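Local coordinates for protein ribonuclease S-F11 (Nicotiana alata, PDB 1IOO) that cleaves RNA as a secreted endonuclease of the RNase T2 family and is associated with the gametophytic self-incompatibility by which the plant refuses its own pollen, at residues A[52-57]-A[83-88]; A[119-124]-A[138-143]. All blocks are in the same frame, centred on the assembly; numbering follows the deposited sequence.

In the fold
Interactions 1 and 2 lie on opposite sides of the chain's centre, about 32 Å apart between centres, and share no element. Each is partly buried. Interaction 1 lays the loop before helix 57-66 on helix 82-92, which carries the catalytic His91, and its chemistry is aromatic: a tyrosine ring lies against the helix, with one lysine-tyrosine hydrogen bond at the outer margin. Interaction 2 joins two helices, 117-123 and 134-145, away from the active site, around a buried alanine packed against a histidine ring and aliphatic side chains, and the segments meet without a polar bond. Both change alike from inside to outside, with apolar groups inward and lysine, tyrosine, histidine or threonine toward the surface.

Interaction 1 (A[52-57]-A[83-88])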
ATOM      1  N   TYR A  52      -2.021 -10.422 -18.404  1.00 20.48           N
ATOM      2  CA  TYR A  52      -2.143  -8.998 -18.139  1.00 17.42           C
ATOM      3  C   TYR A  52      -2.361  -8.220 -19.423  1.00 16.87           C
ATOM      4  O   TYR A  52      -1.627  -8.390 -20.396  1.00 15.62           O
ATOM      5  CB  TYR A  52      -0.879  -8.469 -17.456  1.00 15.68           C
ATOM      6  CG  TYR A  52      -0.939  -6.995 -17.083  1.00 13.02           C
ATOM      7  CD1 TYR A  52      -1.524  -6.579 -15.885  1.00 12.46           C
ATOM      8  CD2 TYR A  52      -0.424  -6.020 -17.935  1.00 11.06           C
ATOM      9  CE1 TYR A  52      -1.589  -5.229 -15.546  1.00 10.34           C
ATOM     10  CE2 TYR A  52      -0.485  -4.669 -17.606  1.00  9.36           C
ATOM     11  CZ  TYR A  52      -1.066  -4.283 -16.412  1.00 10.39           C
ATOM     12  OH  TYR A  52      -1.127  -2.953 -16.084  1.00 10.02           O
ATOM     13  N   SER A  53      -3.393  -7.384 -19.423  1.00 15.14           N
ATOM     14  CA  SER A  53      -3.691  -6.514 -20.546  1.00 16.63           C
ATOM     15  C   SER A  53      -3.316  -5.088 -20.190  1.00 15.01           C
ATOM     16  O   SER A  53      -3.581  -4.638 -19.080  1.00 15.25           O
ATOM     17  CB  SER A  53      -5.177  -6.587 -20.891  1.00 19.38           C
ATOM     18  OG  SER A  53      -5.539  -7.913 -21.227  1.00 22.91           O
ATOM     19  N   TYR A  54      -2.682  -4.379 -21.115  1.00 14.51           N
ATOM     20  CA  TYR A  54      -2.247  -3.024 -20.830  1.00 14.04           C
ATOM     21  C   TYR A  54      -3.418  -2.051 -20.762  1.00 13.61           C
ATOM     22  O   TYR A  54      -4.258  -1.998 -21.660  1.00 15.39           O
ATOM     23  CB  TYR A  54      -1.189  -2.593 -21.854  1.00 15.62           C
ATOM     24  CG  TYR A  54       0.039  -3.481 -21.786  1.00 17.57           C
ATOM     25  CD1 TYR A  54       0.080  -4.704 -22.462  1.00 19.46           C
ATOM     26  CD2 TYR A  54       1.125  -3.141 -20.981  1.00 18.97           C
ATOM     27  CE1 TYR A  54       1.174  -5.569 -22.333  1.00 20.20           C
ATOM     28  CE2 TYR A  54       2.221  -3.999 -20.842  1.00 20.54           C
ATOM     29  CZ  TYR A  54       2.236  -5.210 -21.521  1.00 22.01           C
ATOM     30  OH  TYR A  54       3.309  -6.063 -21.379  1.00 23.63           O
ATOM     31  N   PHE A  55      -3.473  -1.298 -19.669  1.00 11.42           N
ATOM     32  CA  PHE A  55      -4.527  -0.315 -19.454  1.00 10.77           C
ATOM     33  C   PHE A  55      -4.349   0.909 -20.349  1.00 11.24           C
ATOM     34  O   PHE A  55      -3.238   1.249 -20.761  1.00 10.84           O
ATOM     35  CB  PHE A  55      -4.537   0.154 -17.995  1.00  9.81           C
ATOM     36  CG  PHE A  55      -5.012  -0.890 -17.016  1.00 10.61           C
ATOM     37  CD1 PHE A  55      -4.156  -1.382 -16.030  1.00 10.35           C
ATOM     38  CD2 PHE A  55      -6.327  -1.350 -17.051  1.00 11.89           C
ATOM     39  CE1 PHE A  55      -4.601  -2.314 -15.090  1.00 11.66           C
ATOM     40  CE2 PHE A  55      -6.781  -2.282 -16.116  1.00 10.96           C
ATOM     41  CZ  PHE A  55      -5.917  -2.763 -15.132  1.00 11.44           C
ATOM     42  N   THR A  56      -5.466   1.564 -20.643  1.00 12.78           N
ATOM     43  CA  THR A  56      -5.467   2.774 -21.453  1.00 13.96           C
ATOM     44  C   THR A  56      -6.484   3.767 -20.917  1.00 13.41           C
ATOM     45  O   THR A  56      -7.235   3.461 -19.991  1.00 14.22           O
ATOM     46  CB  THR A  56      -5.844   2.492 -22.931  1.00 15.84           C
ATOM     47  OG1 THR A  56      -7.168   1.941 -22.991  1.00 18.05           O
ATOM     48  CG2 THR A  56      -4.860   1.522 -23.565  1.00 16.88           C
ATOM     49  N   GLY A  57      -6.481   4.968 -21.485  1.00 13.83           N
ATOM     50  CA  GLY A  57      -7.444   5.986 -21.098  1.00 15.88           C
ATOM     51  C   GLY A  57      -7.582   6.378 -19.640  1.00 17.18           C
ATOM     52  O   GLY A  57      -6.594   6.660 -18.961  1.00 16.65           O
ATOM     53  N   SER A  83       5.251  -2.398 -12.997  1.00  7.76           N
ATOM     54  CA  SER A  83       4.882  -2.677 -11.617  1.00  7.66           C
ATOM     55  C   SER A  83       3.457  -3.178 -11.497  1.00  7.29           C
ATOM     56  O   SER A  83       3.185  -4.080 -10.706  1.00  7.32           O
ATOM     57  CB  SER A  83       5.109  -1.454 -10.736  1.00 10.20           C
ATOM     58  OG  SER A  83       6.487  -1.132 -10.742  1.00 12.13           O
ATOM     59  N   TRP A  84       2.540  -2.595 -12.263  1.00  7.49           N
ATOM     60  CA  TRP A  84       1.165  -3.058 -12.229  1.00  7.24           C
ATOM     61  C   TRP A  84       1.086  -4.506 -12.689  1.00  7.68           C
ATOM     62  O   TRP A  84       0.378  -5.317 -12.091  1.00  7.41           O
ATOM     63  CB  TRP A  84       0.263  -2.176 -13.098  1.00  7.18           C
ATOM     64  CG  TRP A  84       0.262  -0.749 -12.651  1.00  6.29           C
ATOM     65  CD1 TRP A  84       0.473  -0.288 -11.373  1.00  6.86           C
ATOM     66  CD2 TRP A  84       0.090   0.416 -13.474  1.00  8.61           C
ATOM     67  NE1 TRP A  84       0.457   1.087 -11.362  1.00  8.19           N
ATOM     68  CE2 TRP A  84       0.223   1.544 -12.631  1.00  8.48           C
ATOM     69  CE3 TRP A  84      -0.160   0.617 -14.840  1.00  9.54           C
ATOM     70  CZ2 TRP A  84       0.121   2.856 -13.109  1.00  8.04           C
ATOM     71  CZ3 TRP A  84      -0.262   1.930 -15.317  1.00  9.33           C
ATOM     72  CH2 TRP A  84      -0.121   3.027 -14.448  1.00 10.37           C
ATOM     73  N   LYS A  85       1.833  -4.831 -13.742  1.00  7.99           N
ATOM     74  CA  LYS A  85       1.853  -6.195 -14.252  1.00  8.84           C
ATOM     75  C   LYS A  85       2.414  -7.159 -13.210  1.00  8.44           C
ATOM     76  O   LYS A  85       1.839  -8.213 -12.955  1.00  7.75           O
ATOM     77  CB  LYS A  85       2.700  -6.304 -15.530  1.00 10.38           C
ATOM     78  CG  LYS A  85       2.746  -7.738 -16.070  1.00 10.82           C
ATOM     79  CD  LYS A  85       3.790  -7.938 -17.162  1.00 17.40           C
ATOM     80  CE  LYS A  85       3.441  -7.209 -18.432  1.00 19.81           C
ATOM     81  NZ  LYS A  85       4.389  -7.614 -19.510  1.00 19.11           N
ATOM     82  N   TYR A  86       3.534  -6.790 -12.602  1.00  8.79           N
ATOM     83  CA  TYR A  86       4.157  -7.644 -11.599  1.00  8.50           C
ATOM     84  C   TYR A  86       3.216  -7.892 -10.426  1.00  7.78           C
ATOM     85  O   TYR A  86       3.044  -9.029  -9.978  1.00  8.56           O
ATOM     86  CB  TYR A  86       5.447  -7.005 -11.085  1.00 10.37           C
ATOM     87  CG  TYR A  86       6.194  -7.859 -10.094  1.00 13.45           C
ATOM     88  CD1 TYR A  86       6.646  -9.133 -10.446  1.00 14.46           C
ATOM     89  CD2 TYR A  86       6.469  -7.394  -8.813  1.00 16.33           C
ATOM     90  CE1 TYR A  86       7.359  -9.918  -9.542  1.00 16.71           C
ATOM     91  CE2 TYR A  86       7.184  -8.171  -7.901  1.00 16.37           C
ATOM     92  CZ  TYR A  86       7.627  -9.428  -8.273  1.00 16.61           C
ATOM     93  OH  TYR A  86       8.362 -10.188  -7.389  1.00 19.11           O
ATOM     94  N   GLN A  87       2.590  -6.825  -9.940  1.00  8.29           N
ATOM     95  CA  GLN A  87       1.681  -6.929  -8.808  1.00  8.71           C
ATOM     96  C   GLN A  87       0.464  -7.778  -9.148  1.00  7.98           C
ATOM     97  O   GLN A  87      -0.031  -8.529  -8.307  1.00  8.12           O
ATOM     98  CB  GLN A  87       1.243  -5.532  -8.348  1.00  7.96           C
ATOM     99  CG  GLN A  87       2.375  -4.730  -7.697  1.00  8.92           C
ATOM    100  CD  GLN A  87       2.873  -5.345  -6.394  1.00 10.49           C
ATOM    101  OE1 GLN A  87       4.065  -5.297  -6.093  1.00 16.98           O
ATOM    102  NE2 GLN A  87       1.963  -5.909  -5.610  1.00  6.76           N
ATOM    103  N   TYR A  88      -0.015  -7.667 -10.383  1.00  8.30           N
ATOM    104  CA  TYR A  88      -1.175  -8.446 -10.806  1.00  9.63           C
ATOM    105  C   TYR A  88      -0.854  -9.938 -10.864  1.00 10.05           C
ATOM    106  O   TYR A  88      -1.633 -10.768 -10.399  1.00  9.43           O
ATOM    107  CB  TYR A  88      -1.672  -7.985 -12.178  1.00  9.60           C
ATOM    108  CG  TYR A  88      -2.927  -8.707 -12.612  1.00 10.57           C
ATOM    109  CD1 TYR A  88      -4.083  -8.637 -11.839  1.00 11.45           C
ATOM    110  CD2 TYR A  88      -2.956  -9.467 -13.783  1.00 11.69           C
ATOM    111  CE1 TYR A  88      -5.242  -9.303 -12.211  1.00 13.27           C
ATOM    112  CE2 TYR A  88      -4.114 -10.143 -14.168  1.00 11.87           C
ATOM    113  CZ  TYR A  88      -5.253 -10.053 -13.374  1.00 13.53           C
ATOM    114  OH  TYR A  88      -6.411 -10.703 -13.743  1.00 16.58           O
TER
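The amino group of Lys85 reaches out from helix 82-92 to the phenol of Tyr54, NZ donating to OH over 2.7 Å. Lysine suits this outer margin because its stem is apolar while its end is charged: CB and CG lie along the Tyr52 ring, CG of Lys85 being 3.9 Å from CG of Tyr52, and the bend at chi3 (-68°) helps carry NZ on to Tyr54. Tyr52 fills the middle of the contact. One face of its ring receives the helix backbone itself in a CH-pi contact, with Lys85 CA 3.8 Å from the ring centroid and 14° off the normal. With CG anti to the backbone nitrogen (chi1 -177°), the ring slants along the helix toward Trp84, and Tyr52 OH comes 3.4 Å from Trp84 CB. That hydroxyl is satisfied by a hydrogen bond to Gln81 OE1, so tyrosine suits the place: its ring packs on the helix while its OH has a polar partner. At the edge of the Tyr52 ring, near its plane, stands Tyr88, whose CD2 is 3.8 Å from Tyr52 CD1. The buried indole of Trp84 is held by a hydrogen bond from NE1 to Trp67 O and meets the Trp67 ring edge-to-face. The same helix bears Gln87, probably an active-site residue as in related enzymes, and the proton acceptor His91. Helix 57-66 packs on Trp84 through Leu60 and Leu63, and Phe55 of the loop touches Leu63; helix 101-113 offers Gln101 to Tyr52 and Tyr88, and its Phe105 meets the Phe55 ring edge-to-face, placing the loop 52-57 among three helices.

Interaction 2 (A[119-124]-A[138-143]); sequences RTLQTH and FDAIKT
Ala140 presses its methyl against the imidazole of His124, CB lying 3.5 Å from CG, and the tight part of the contact is built round it. The ring lies flat over Ala140, whose CA stands 3.7 Å from the ring centroid and almost on its normal, a CH-pi contact. On the inner side Leu121 CD2 lies 3.9 Å from Ala140 CB and touches Ile141 CD1, so two branched chains complete the buried apolar patch. Helices 117-123 and 134-145 belong to the alpha+beta fold of the T2 ribonucleases, and their local axes pass 9.1 Å apart at 124°; a residue as small as alanine suits the place where the backbones come nearest. The outer side is looser and more polar. There Thr120 offers its methyl CG2, 3.4 Å from Ala140 O. Thr143 OG1, between the backbone N and the carbonyl carbon (chi1 63°), turns back into its own helix and donates over 2.6 Å to Ala140 O, which also accepts from Thr143 N. A serine in place of His124 would probably leave the Ala140 methyl without the ring that covers it and open a gap beside Thr143. Thr143 is exposed, its methyl CG2 resting against the outer end of the imidazole.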
ATOM      1  N   ARG A 119      -4.425  13.273   6.061  1.00 10.69           N
ATOM      2  CA  ARG A 119      -5.307  14.168   6.799  1.00 11.82           C
ATOM      3  C   ARG A 119      -5.660  13.576   8.172  1.00 10.53           C
ATOM      4  O   ARG A 119      -5.699  14.288   9.176  1.00 12.08           O
ATOM      5  CB  ARG A 119      -6.575  14.432   5.978  1.00 12.21           C
ATOM      6  CG  ARG A 119      -7.638  15.280   6.674  1.00 12.36           C
ATOM      7  CD  ARG A 119      -7.129  16.658   7.067  1.00 14.34           C
ATOM      8  NE  ARG A 119      -8.215  17.476   7.608  1.00 17.84           N
ATOM      9  CZ  ARG A 119      -8.041  18.584   8.320  1.00 20.52           C
ATOM     10  NH1 ARG A 119      -6.820  19.024   8.588  1.00 22.19           N
ATOM     11  NH2 ARG A 119      -9.096  19.253   8.774  1.00 21.84           N
ATOM     12  N   THR A 120      -5.911  12.271   8.209  1.00 11.05           N
ATOM     13  CA  THR A 120      -6.220  11.601   9.468  1.00 11.27           C
ATOM     14  C   THR A 120      -5.065  11.746  10.452  1.00 10.88           C
ATOM     15  O   THR A 120      -5.266  12.032  11.632  1.00 12.07           O
ATOM     16  CB  THR A 120      -6.536  10.112   9.239  1.00 11.44           C
ATOM     17  OG1 THR A 120      -7.727  10.008   8.449  1.00 12.06           O
ATOM     18  CG2 THR A 120      -6.746   9.398  10.572  1.00 11.61           C
ATOM     19  N   LEU A 121      -3.845  11.560   9.964  1.00  9.49           N
ATOM     20  CA  LEU A 121      -2.688  11.717  10.819  1.00  9.28           C
ATOM     21  C   LEU A 121      -2.581  13.161  11.303  1.00  8.03           C
ATOM     22  O   LEU A 121      -2.338  13.415  12.482  1.00  8.78           O
ATOM     23  CB  LEU A 121      -1.423  11.289  10.060  1.00  8.68           C
ATOM     24  CG  LEU A 121      -1.316   9.767   9.883  1.00  7.91           C
ATOM     25  CD1 LEU A 121      -0.246   9.417   8.860  1.00  9.49           C
ATOM     26  CD2 LEU A 121      -1.018   9.118  11.228  1.00  9.53           C
ATOM     27  N   GLN A 122      -2.817  14.103  10.397  1.00  9.89           N
ATOM     28  CA  GLN A 122      -2.732  15.518  10.732  1.00  9.59           C
ATOM     29  C   GLN A 122      -3.710  15.902  11.849  1.00 10.25           C
ATOM     30  O   GLN A 122      -3.347  16.648  12.760  1.00 11.47           O
ATOM     31  CB  GLN A 122      -2.988  16.385   9.497  1.00 11.06           C
ATOM     32  CG  GLN A 122      -3.025  17.877   9.821  1.00 13.22           C
ATOM     33  CD  GLN A 122      -3.287  18.739   8.603  1.00 16.26           C
ATOM     34  OE1 GLN A 122      -4.169  18.447   7.796  1.00 19.00           O
ATOM     35  NE2 GLN A 122      -2.524  19.817   8.469  1.00 21.79           N
ATOM     36  N   THR A 123      -4.938  15.394  11.781  1.00 11.92           N
ATOM     37  CA  THR A 123      -5.939  15.710  12.801  1.00 13.15           C
ATOM     38  C   THR A 123      -5.583  15.072  14.145  1.00 13.79           C
ATOM     39  O   THR A 123      -6.176  15.396  15.174  1.00 13.94           O
ATOM     40  CB  THR A 123      -7.366  15.293  12.363  1.00 14.53           C
ATOM     41  OG1 THR A 123      -7.433  13.877  12.153  1.00 18.99           O
ATOM     42  CG2 THR A 123      -7.744  16.015  11.083  1.00 16.54           C
ATOM     43  N   HIS A 124      -4.617  14.157  14.119  1.00 13.32           N
ATOM     44  CA  HIS A 124      -4.115  13.524  15.332  1.00 12.98           C
ATOM     45  C   HIS A 124      -2.771  14.145  15.724  1.00 13.83           C
ATOM     46  O   HIS A 124      -2.032  13.614  16.554  1.00 13.61           O
ATOM     47  CB  HIS A 124      -3.967  12.013  15.120  1.00 12.10           C
ATOM     48  CG  HIS A 124      -5.270  11.274  15.104  1.00 12.44           C
ATOM     49  ND1 HIS A 124      -5.760  10.600  16.204  1.00 13.87           N
ATOM     50  CD2 HIS A 124      -6.180  11.094  14.119  1.00 11.55           C
ATOM     51  CE1 HIS A 124      -6.913  10.034  15.893  1.00 11.20           C
ATOM     52  NE2 HIS A 124      -7.191  10.318  14.634  1.00 15.29           N
ATOM     53  N   PHE A 138      -0.359   4.207  15.127  1.00  9.61           N
ATOM     54  CA  PHE A 138      -1.296   3.088  15.079  1.00  9.69           C
ATOM     55  C   PHE A 138      -2.715   3.537  15.469  1.00 10.34           C
ATOM     56  O   PHE A 138      -3.678   3.282  14.745  1.00 10.87           O
ATOM     57  CB  PHE A 138      -0.805   1.992  16.031  1.00 10.60           C
ATOM     58  CG  PHE A 138      -1.695   0.784  16.099  1.00  9.64           C
ATOM     59  CD1 PHE A 138      -1.439  -0.333  15.312  1.00 11.17           C
ATOM     60  CD2 PHE A 138      -2.780   0.757  16.966  1.00 10.29           C
ATOM     61  CE1 PHE A 138      -2.259  -1.465  15.391  1.00 11.81           C
ATOM     62  CE2 PHE A 138      -3.599  -0.364  17.049  1.00 12.17           C
ATOM     63  CZ  PHE A 138      -3.336  -1.474  16.261  1.00 12.99           C
ATOM     64  N   ASP A 139      -2.833   4.207  16.613  1.00 10.20           N
ATOM     65  CA  ASP A 139      -4.132   4.672  17.095  1.00 11.04           C
ATOM     66  C   ASP A 139      -4.824   5.589  16.083  1.00 10.36           C
ATOM     67  O   ASP A 139      -6.024   5.464  15.839  1.00 10.77           O
ATOM     68  CB  ASP A 139      -3.983   5.409  18.430  1.00 13.60           C
ATOM     69  CG  ASP A 139      -3.694   4.472  19.594  1.00 15.91           C
ATOM     70  OD1 ASP A 139      -3.845   3.240  19.433  1.00 17.16           O
ATOM     71  OD2 ASP A 139      -3.333   4.972  20.683  1.00 17.74           O
ATOM     72  N   ALA A 140      -4.068   6.516  15.503  1.00 10.27           N
ATOM     73  CA  ALA A 140      -4.627   7.444  14.530  1.00  9.15           C
ATOM     74  C   ALA A 140      -5.210   6.706  13.323  1.00  9.10           C
ATOM     75  O   ALA A 140      -6.330   6.982  12.892  1.00 10.11           O
ATOM     76  CB  ALA A 140      -3.554   8.432  14.083  1.00  8.32           C
ATOM     77  N   ILE A 141      -4.452   5.759  12.782  1.00  9.25           N
ATOM     78  CA  ILE A 141      -4.910   5.010  11.618  1.00  8.54           C
ATOM     79  C   ILE A 141      -6.112   4.126  11.951  1.00  9.18           C
ATOM     80  O   ILE A 141      -7.037   4.005  11.153  1.00  9.82           O
ATOM     81  CB  ILE A 141      -3.761   4.149  11.039  1.00  7.76           C
ATOM     82  CG1 ILE A 141      -2.600   5.059  10.607  1.00  8.28           C
ATOM     83  CG2 ILE A 141      -4.256   3.318   9.864  1.00  7.74           C
ATOM     84  CD1 ILE A 141      -2.971   6.114   9.554  1.00  9.53           C
ATOM     85  N   LYS A 142      -6.116   3.529  13.136  1.00  9.03           N
ATOM     86  CA  LYS A 142      -7.211   2.637  13.503  1.00  9.81           C
ATOM     87  C   LYS A 142      -8.551   3.367  13.561  1.00 11.16           C
ATOM     88  O   LYS A 142      -9.607   2.736  13.489  1.00 10.68           O
ATOM     89  CB  LYS A 142      -6.934   1.935  14.834  1.00 10.99           C
ATOM     90  CG  LYS A 142      -7.872   0.756  15.078  1.00 11.53           C
ATOM     91  CD  LYS A 142      -7.457  -0.048  16.294  1.00 12.41           C
ATOM     92  CE  LYS A 142      -8.391  -1.234  16.504  1.00 13.10           C
ATOM     93  NZ  LYS A 142      -7.946  -2.029  17.678  1.00 16.45           N
ATOM     94  N   THR A 143      -8.525   4.689  13.687  1.00 10.45           N
ATOM     95  CA  THR A 143      -9.781   5.435  13.724  1.00 11.18           C
ATOM     96  C   THR A 143     -10.533   5.313  12.407  1.00 12.58           C
ATOM     97  O   THR A 143     -11.750   5.505  12.361  1.00 13.67           O
ATOM     98  CB  THR A 143      -9.596   6.940  14.048  1.00 11.36           C
ATOM     99  OG1 THR A 143      -8.824   7.580  13.024  1.00 12.61           O
ATOM    100  CG2 THR A 143      -8.927   7.109  15.399  1.00 11.61           C
TER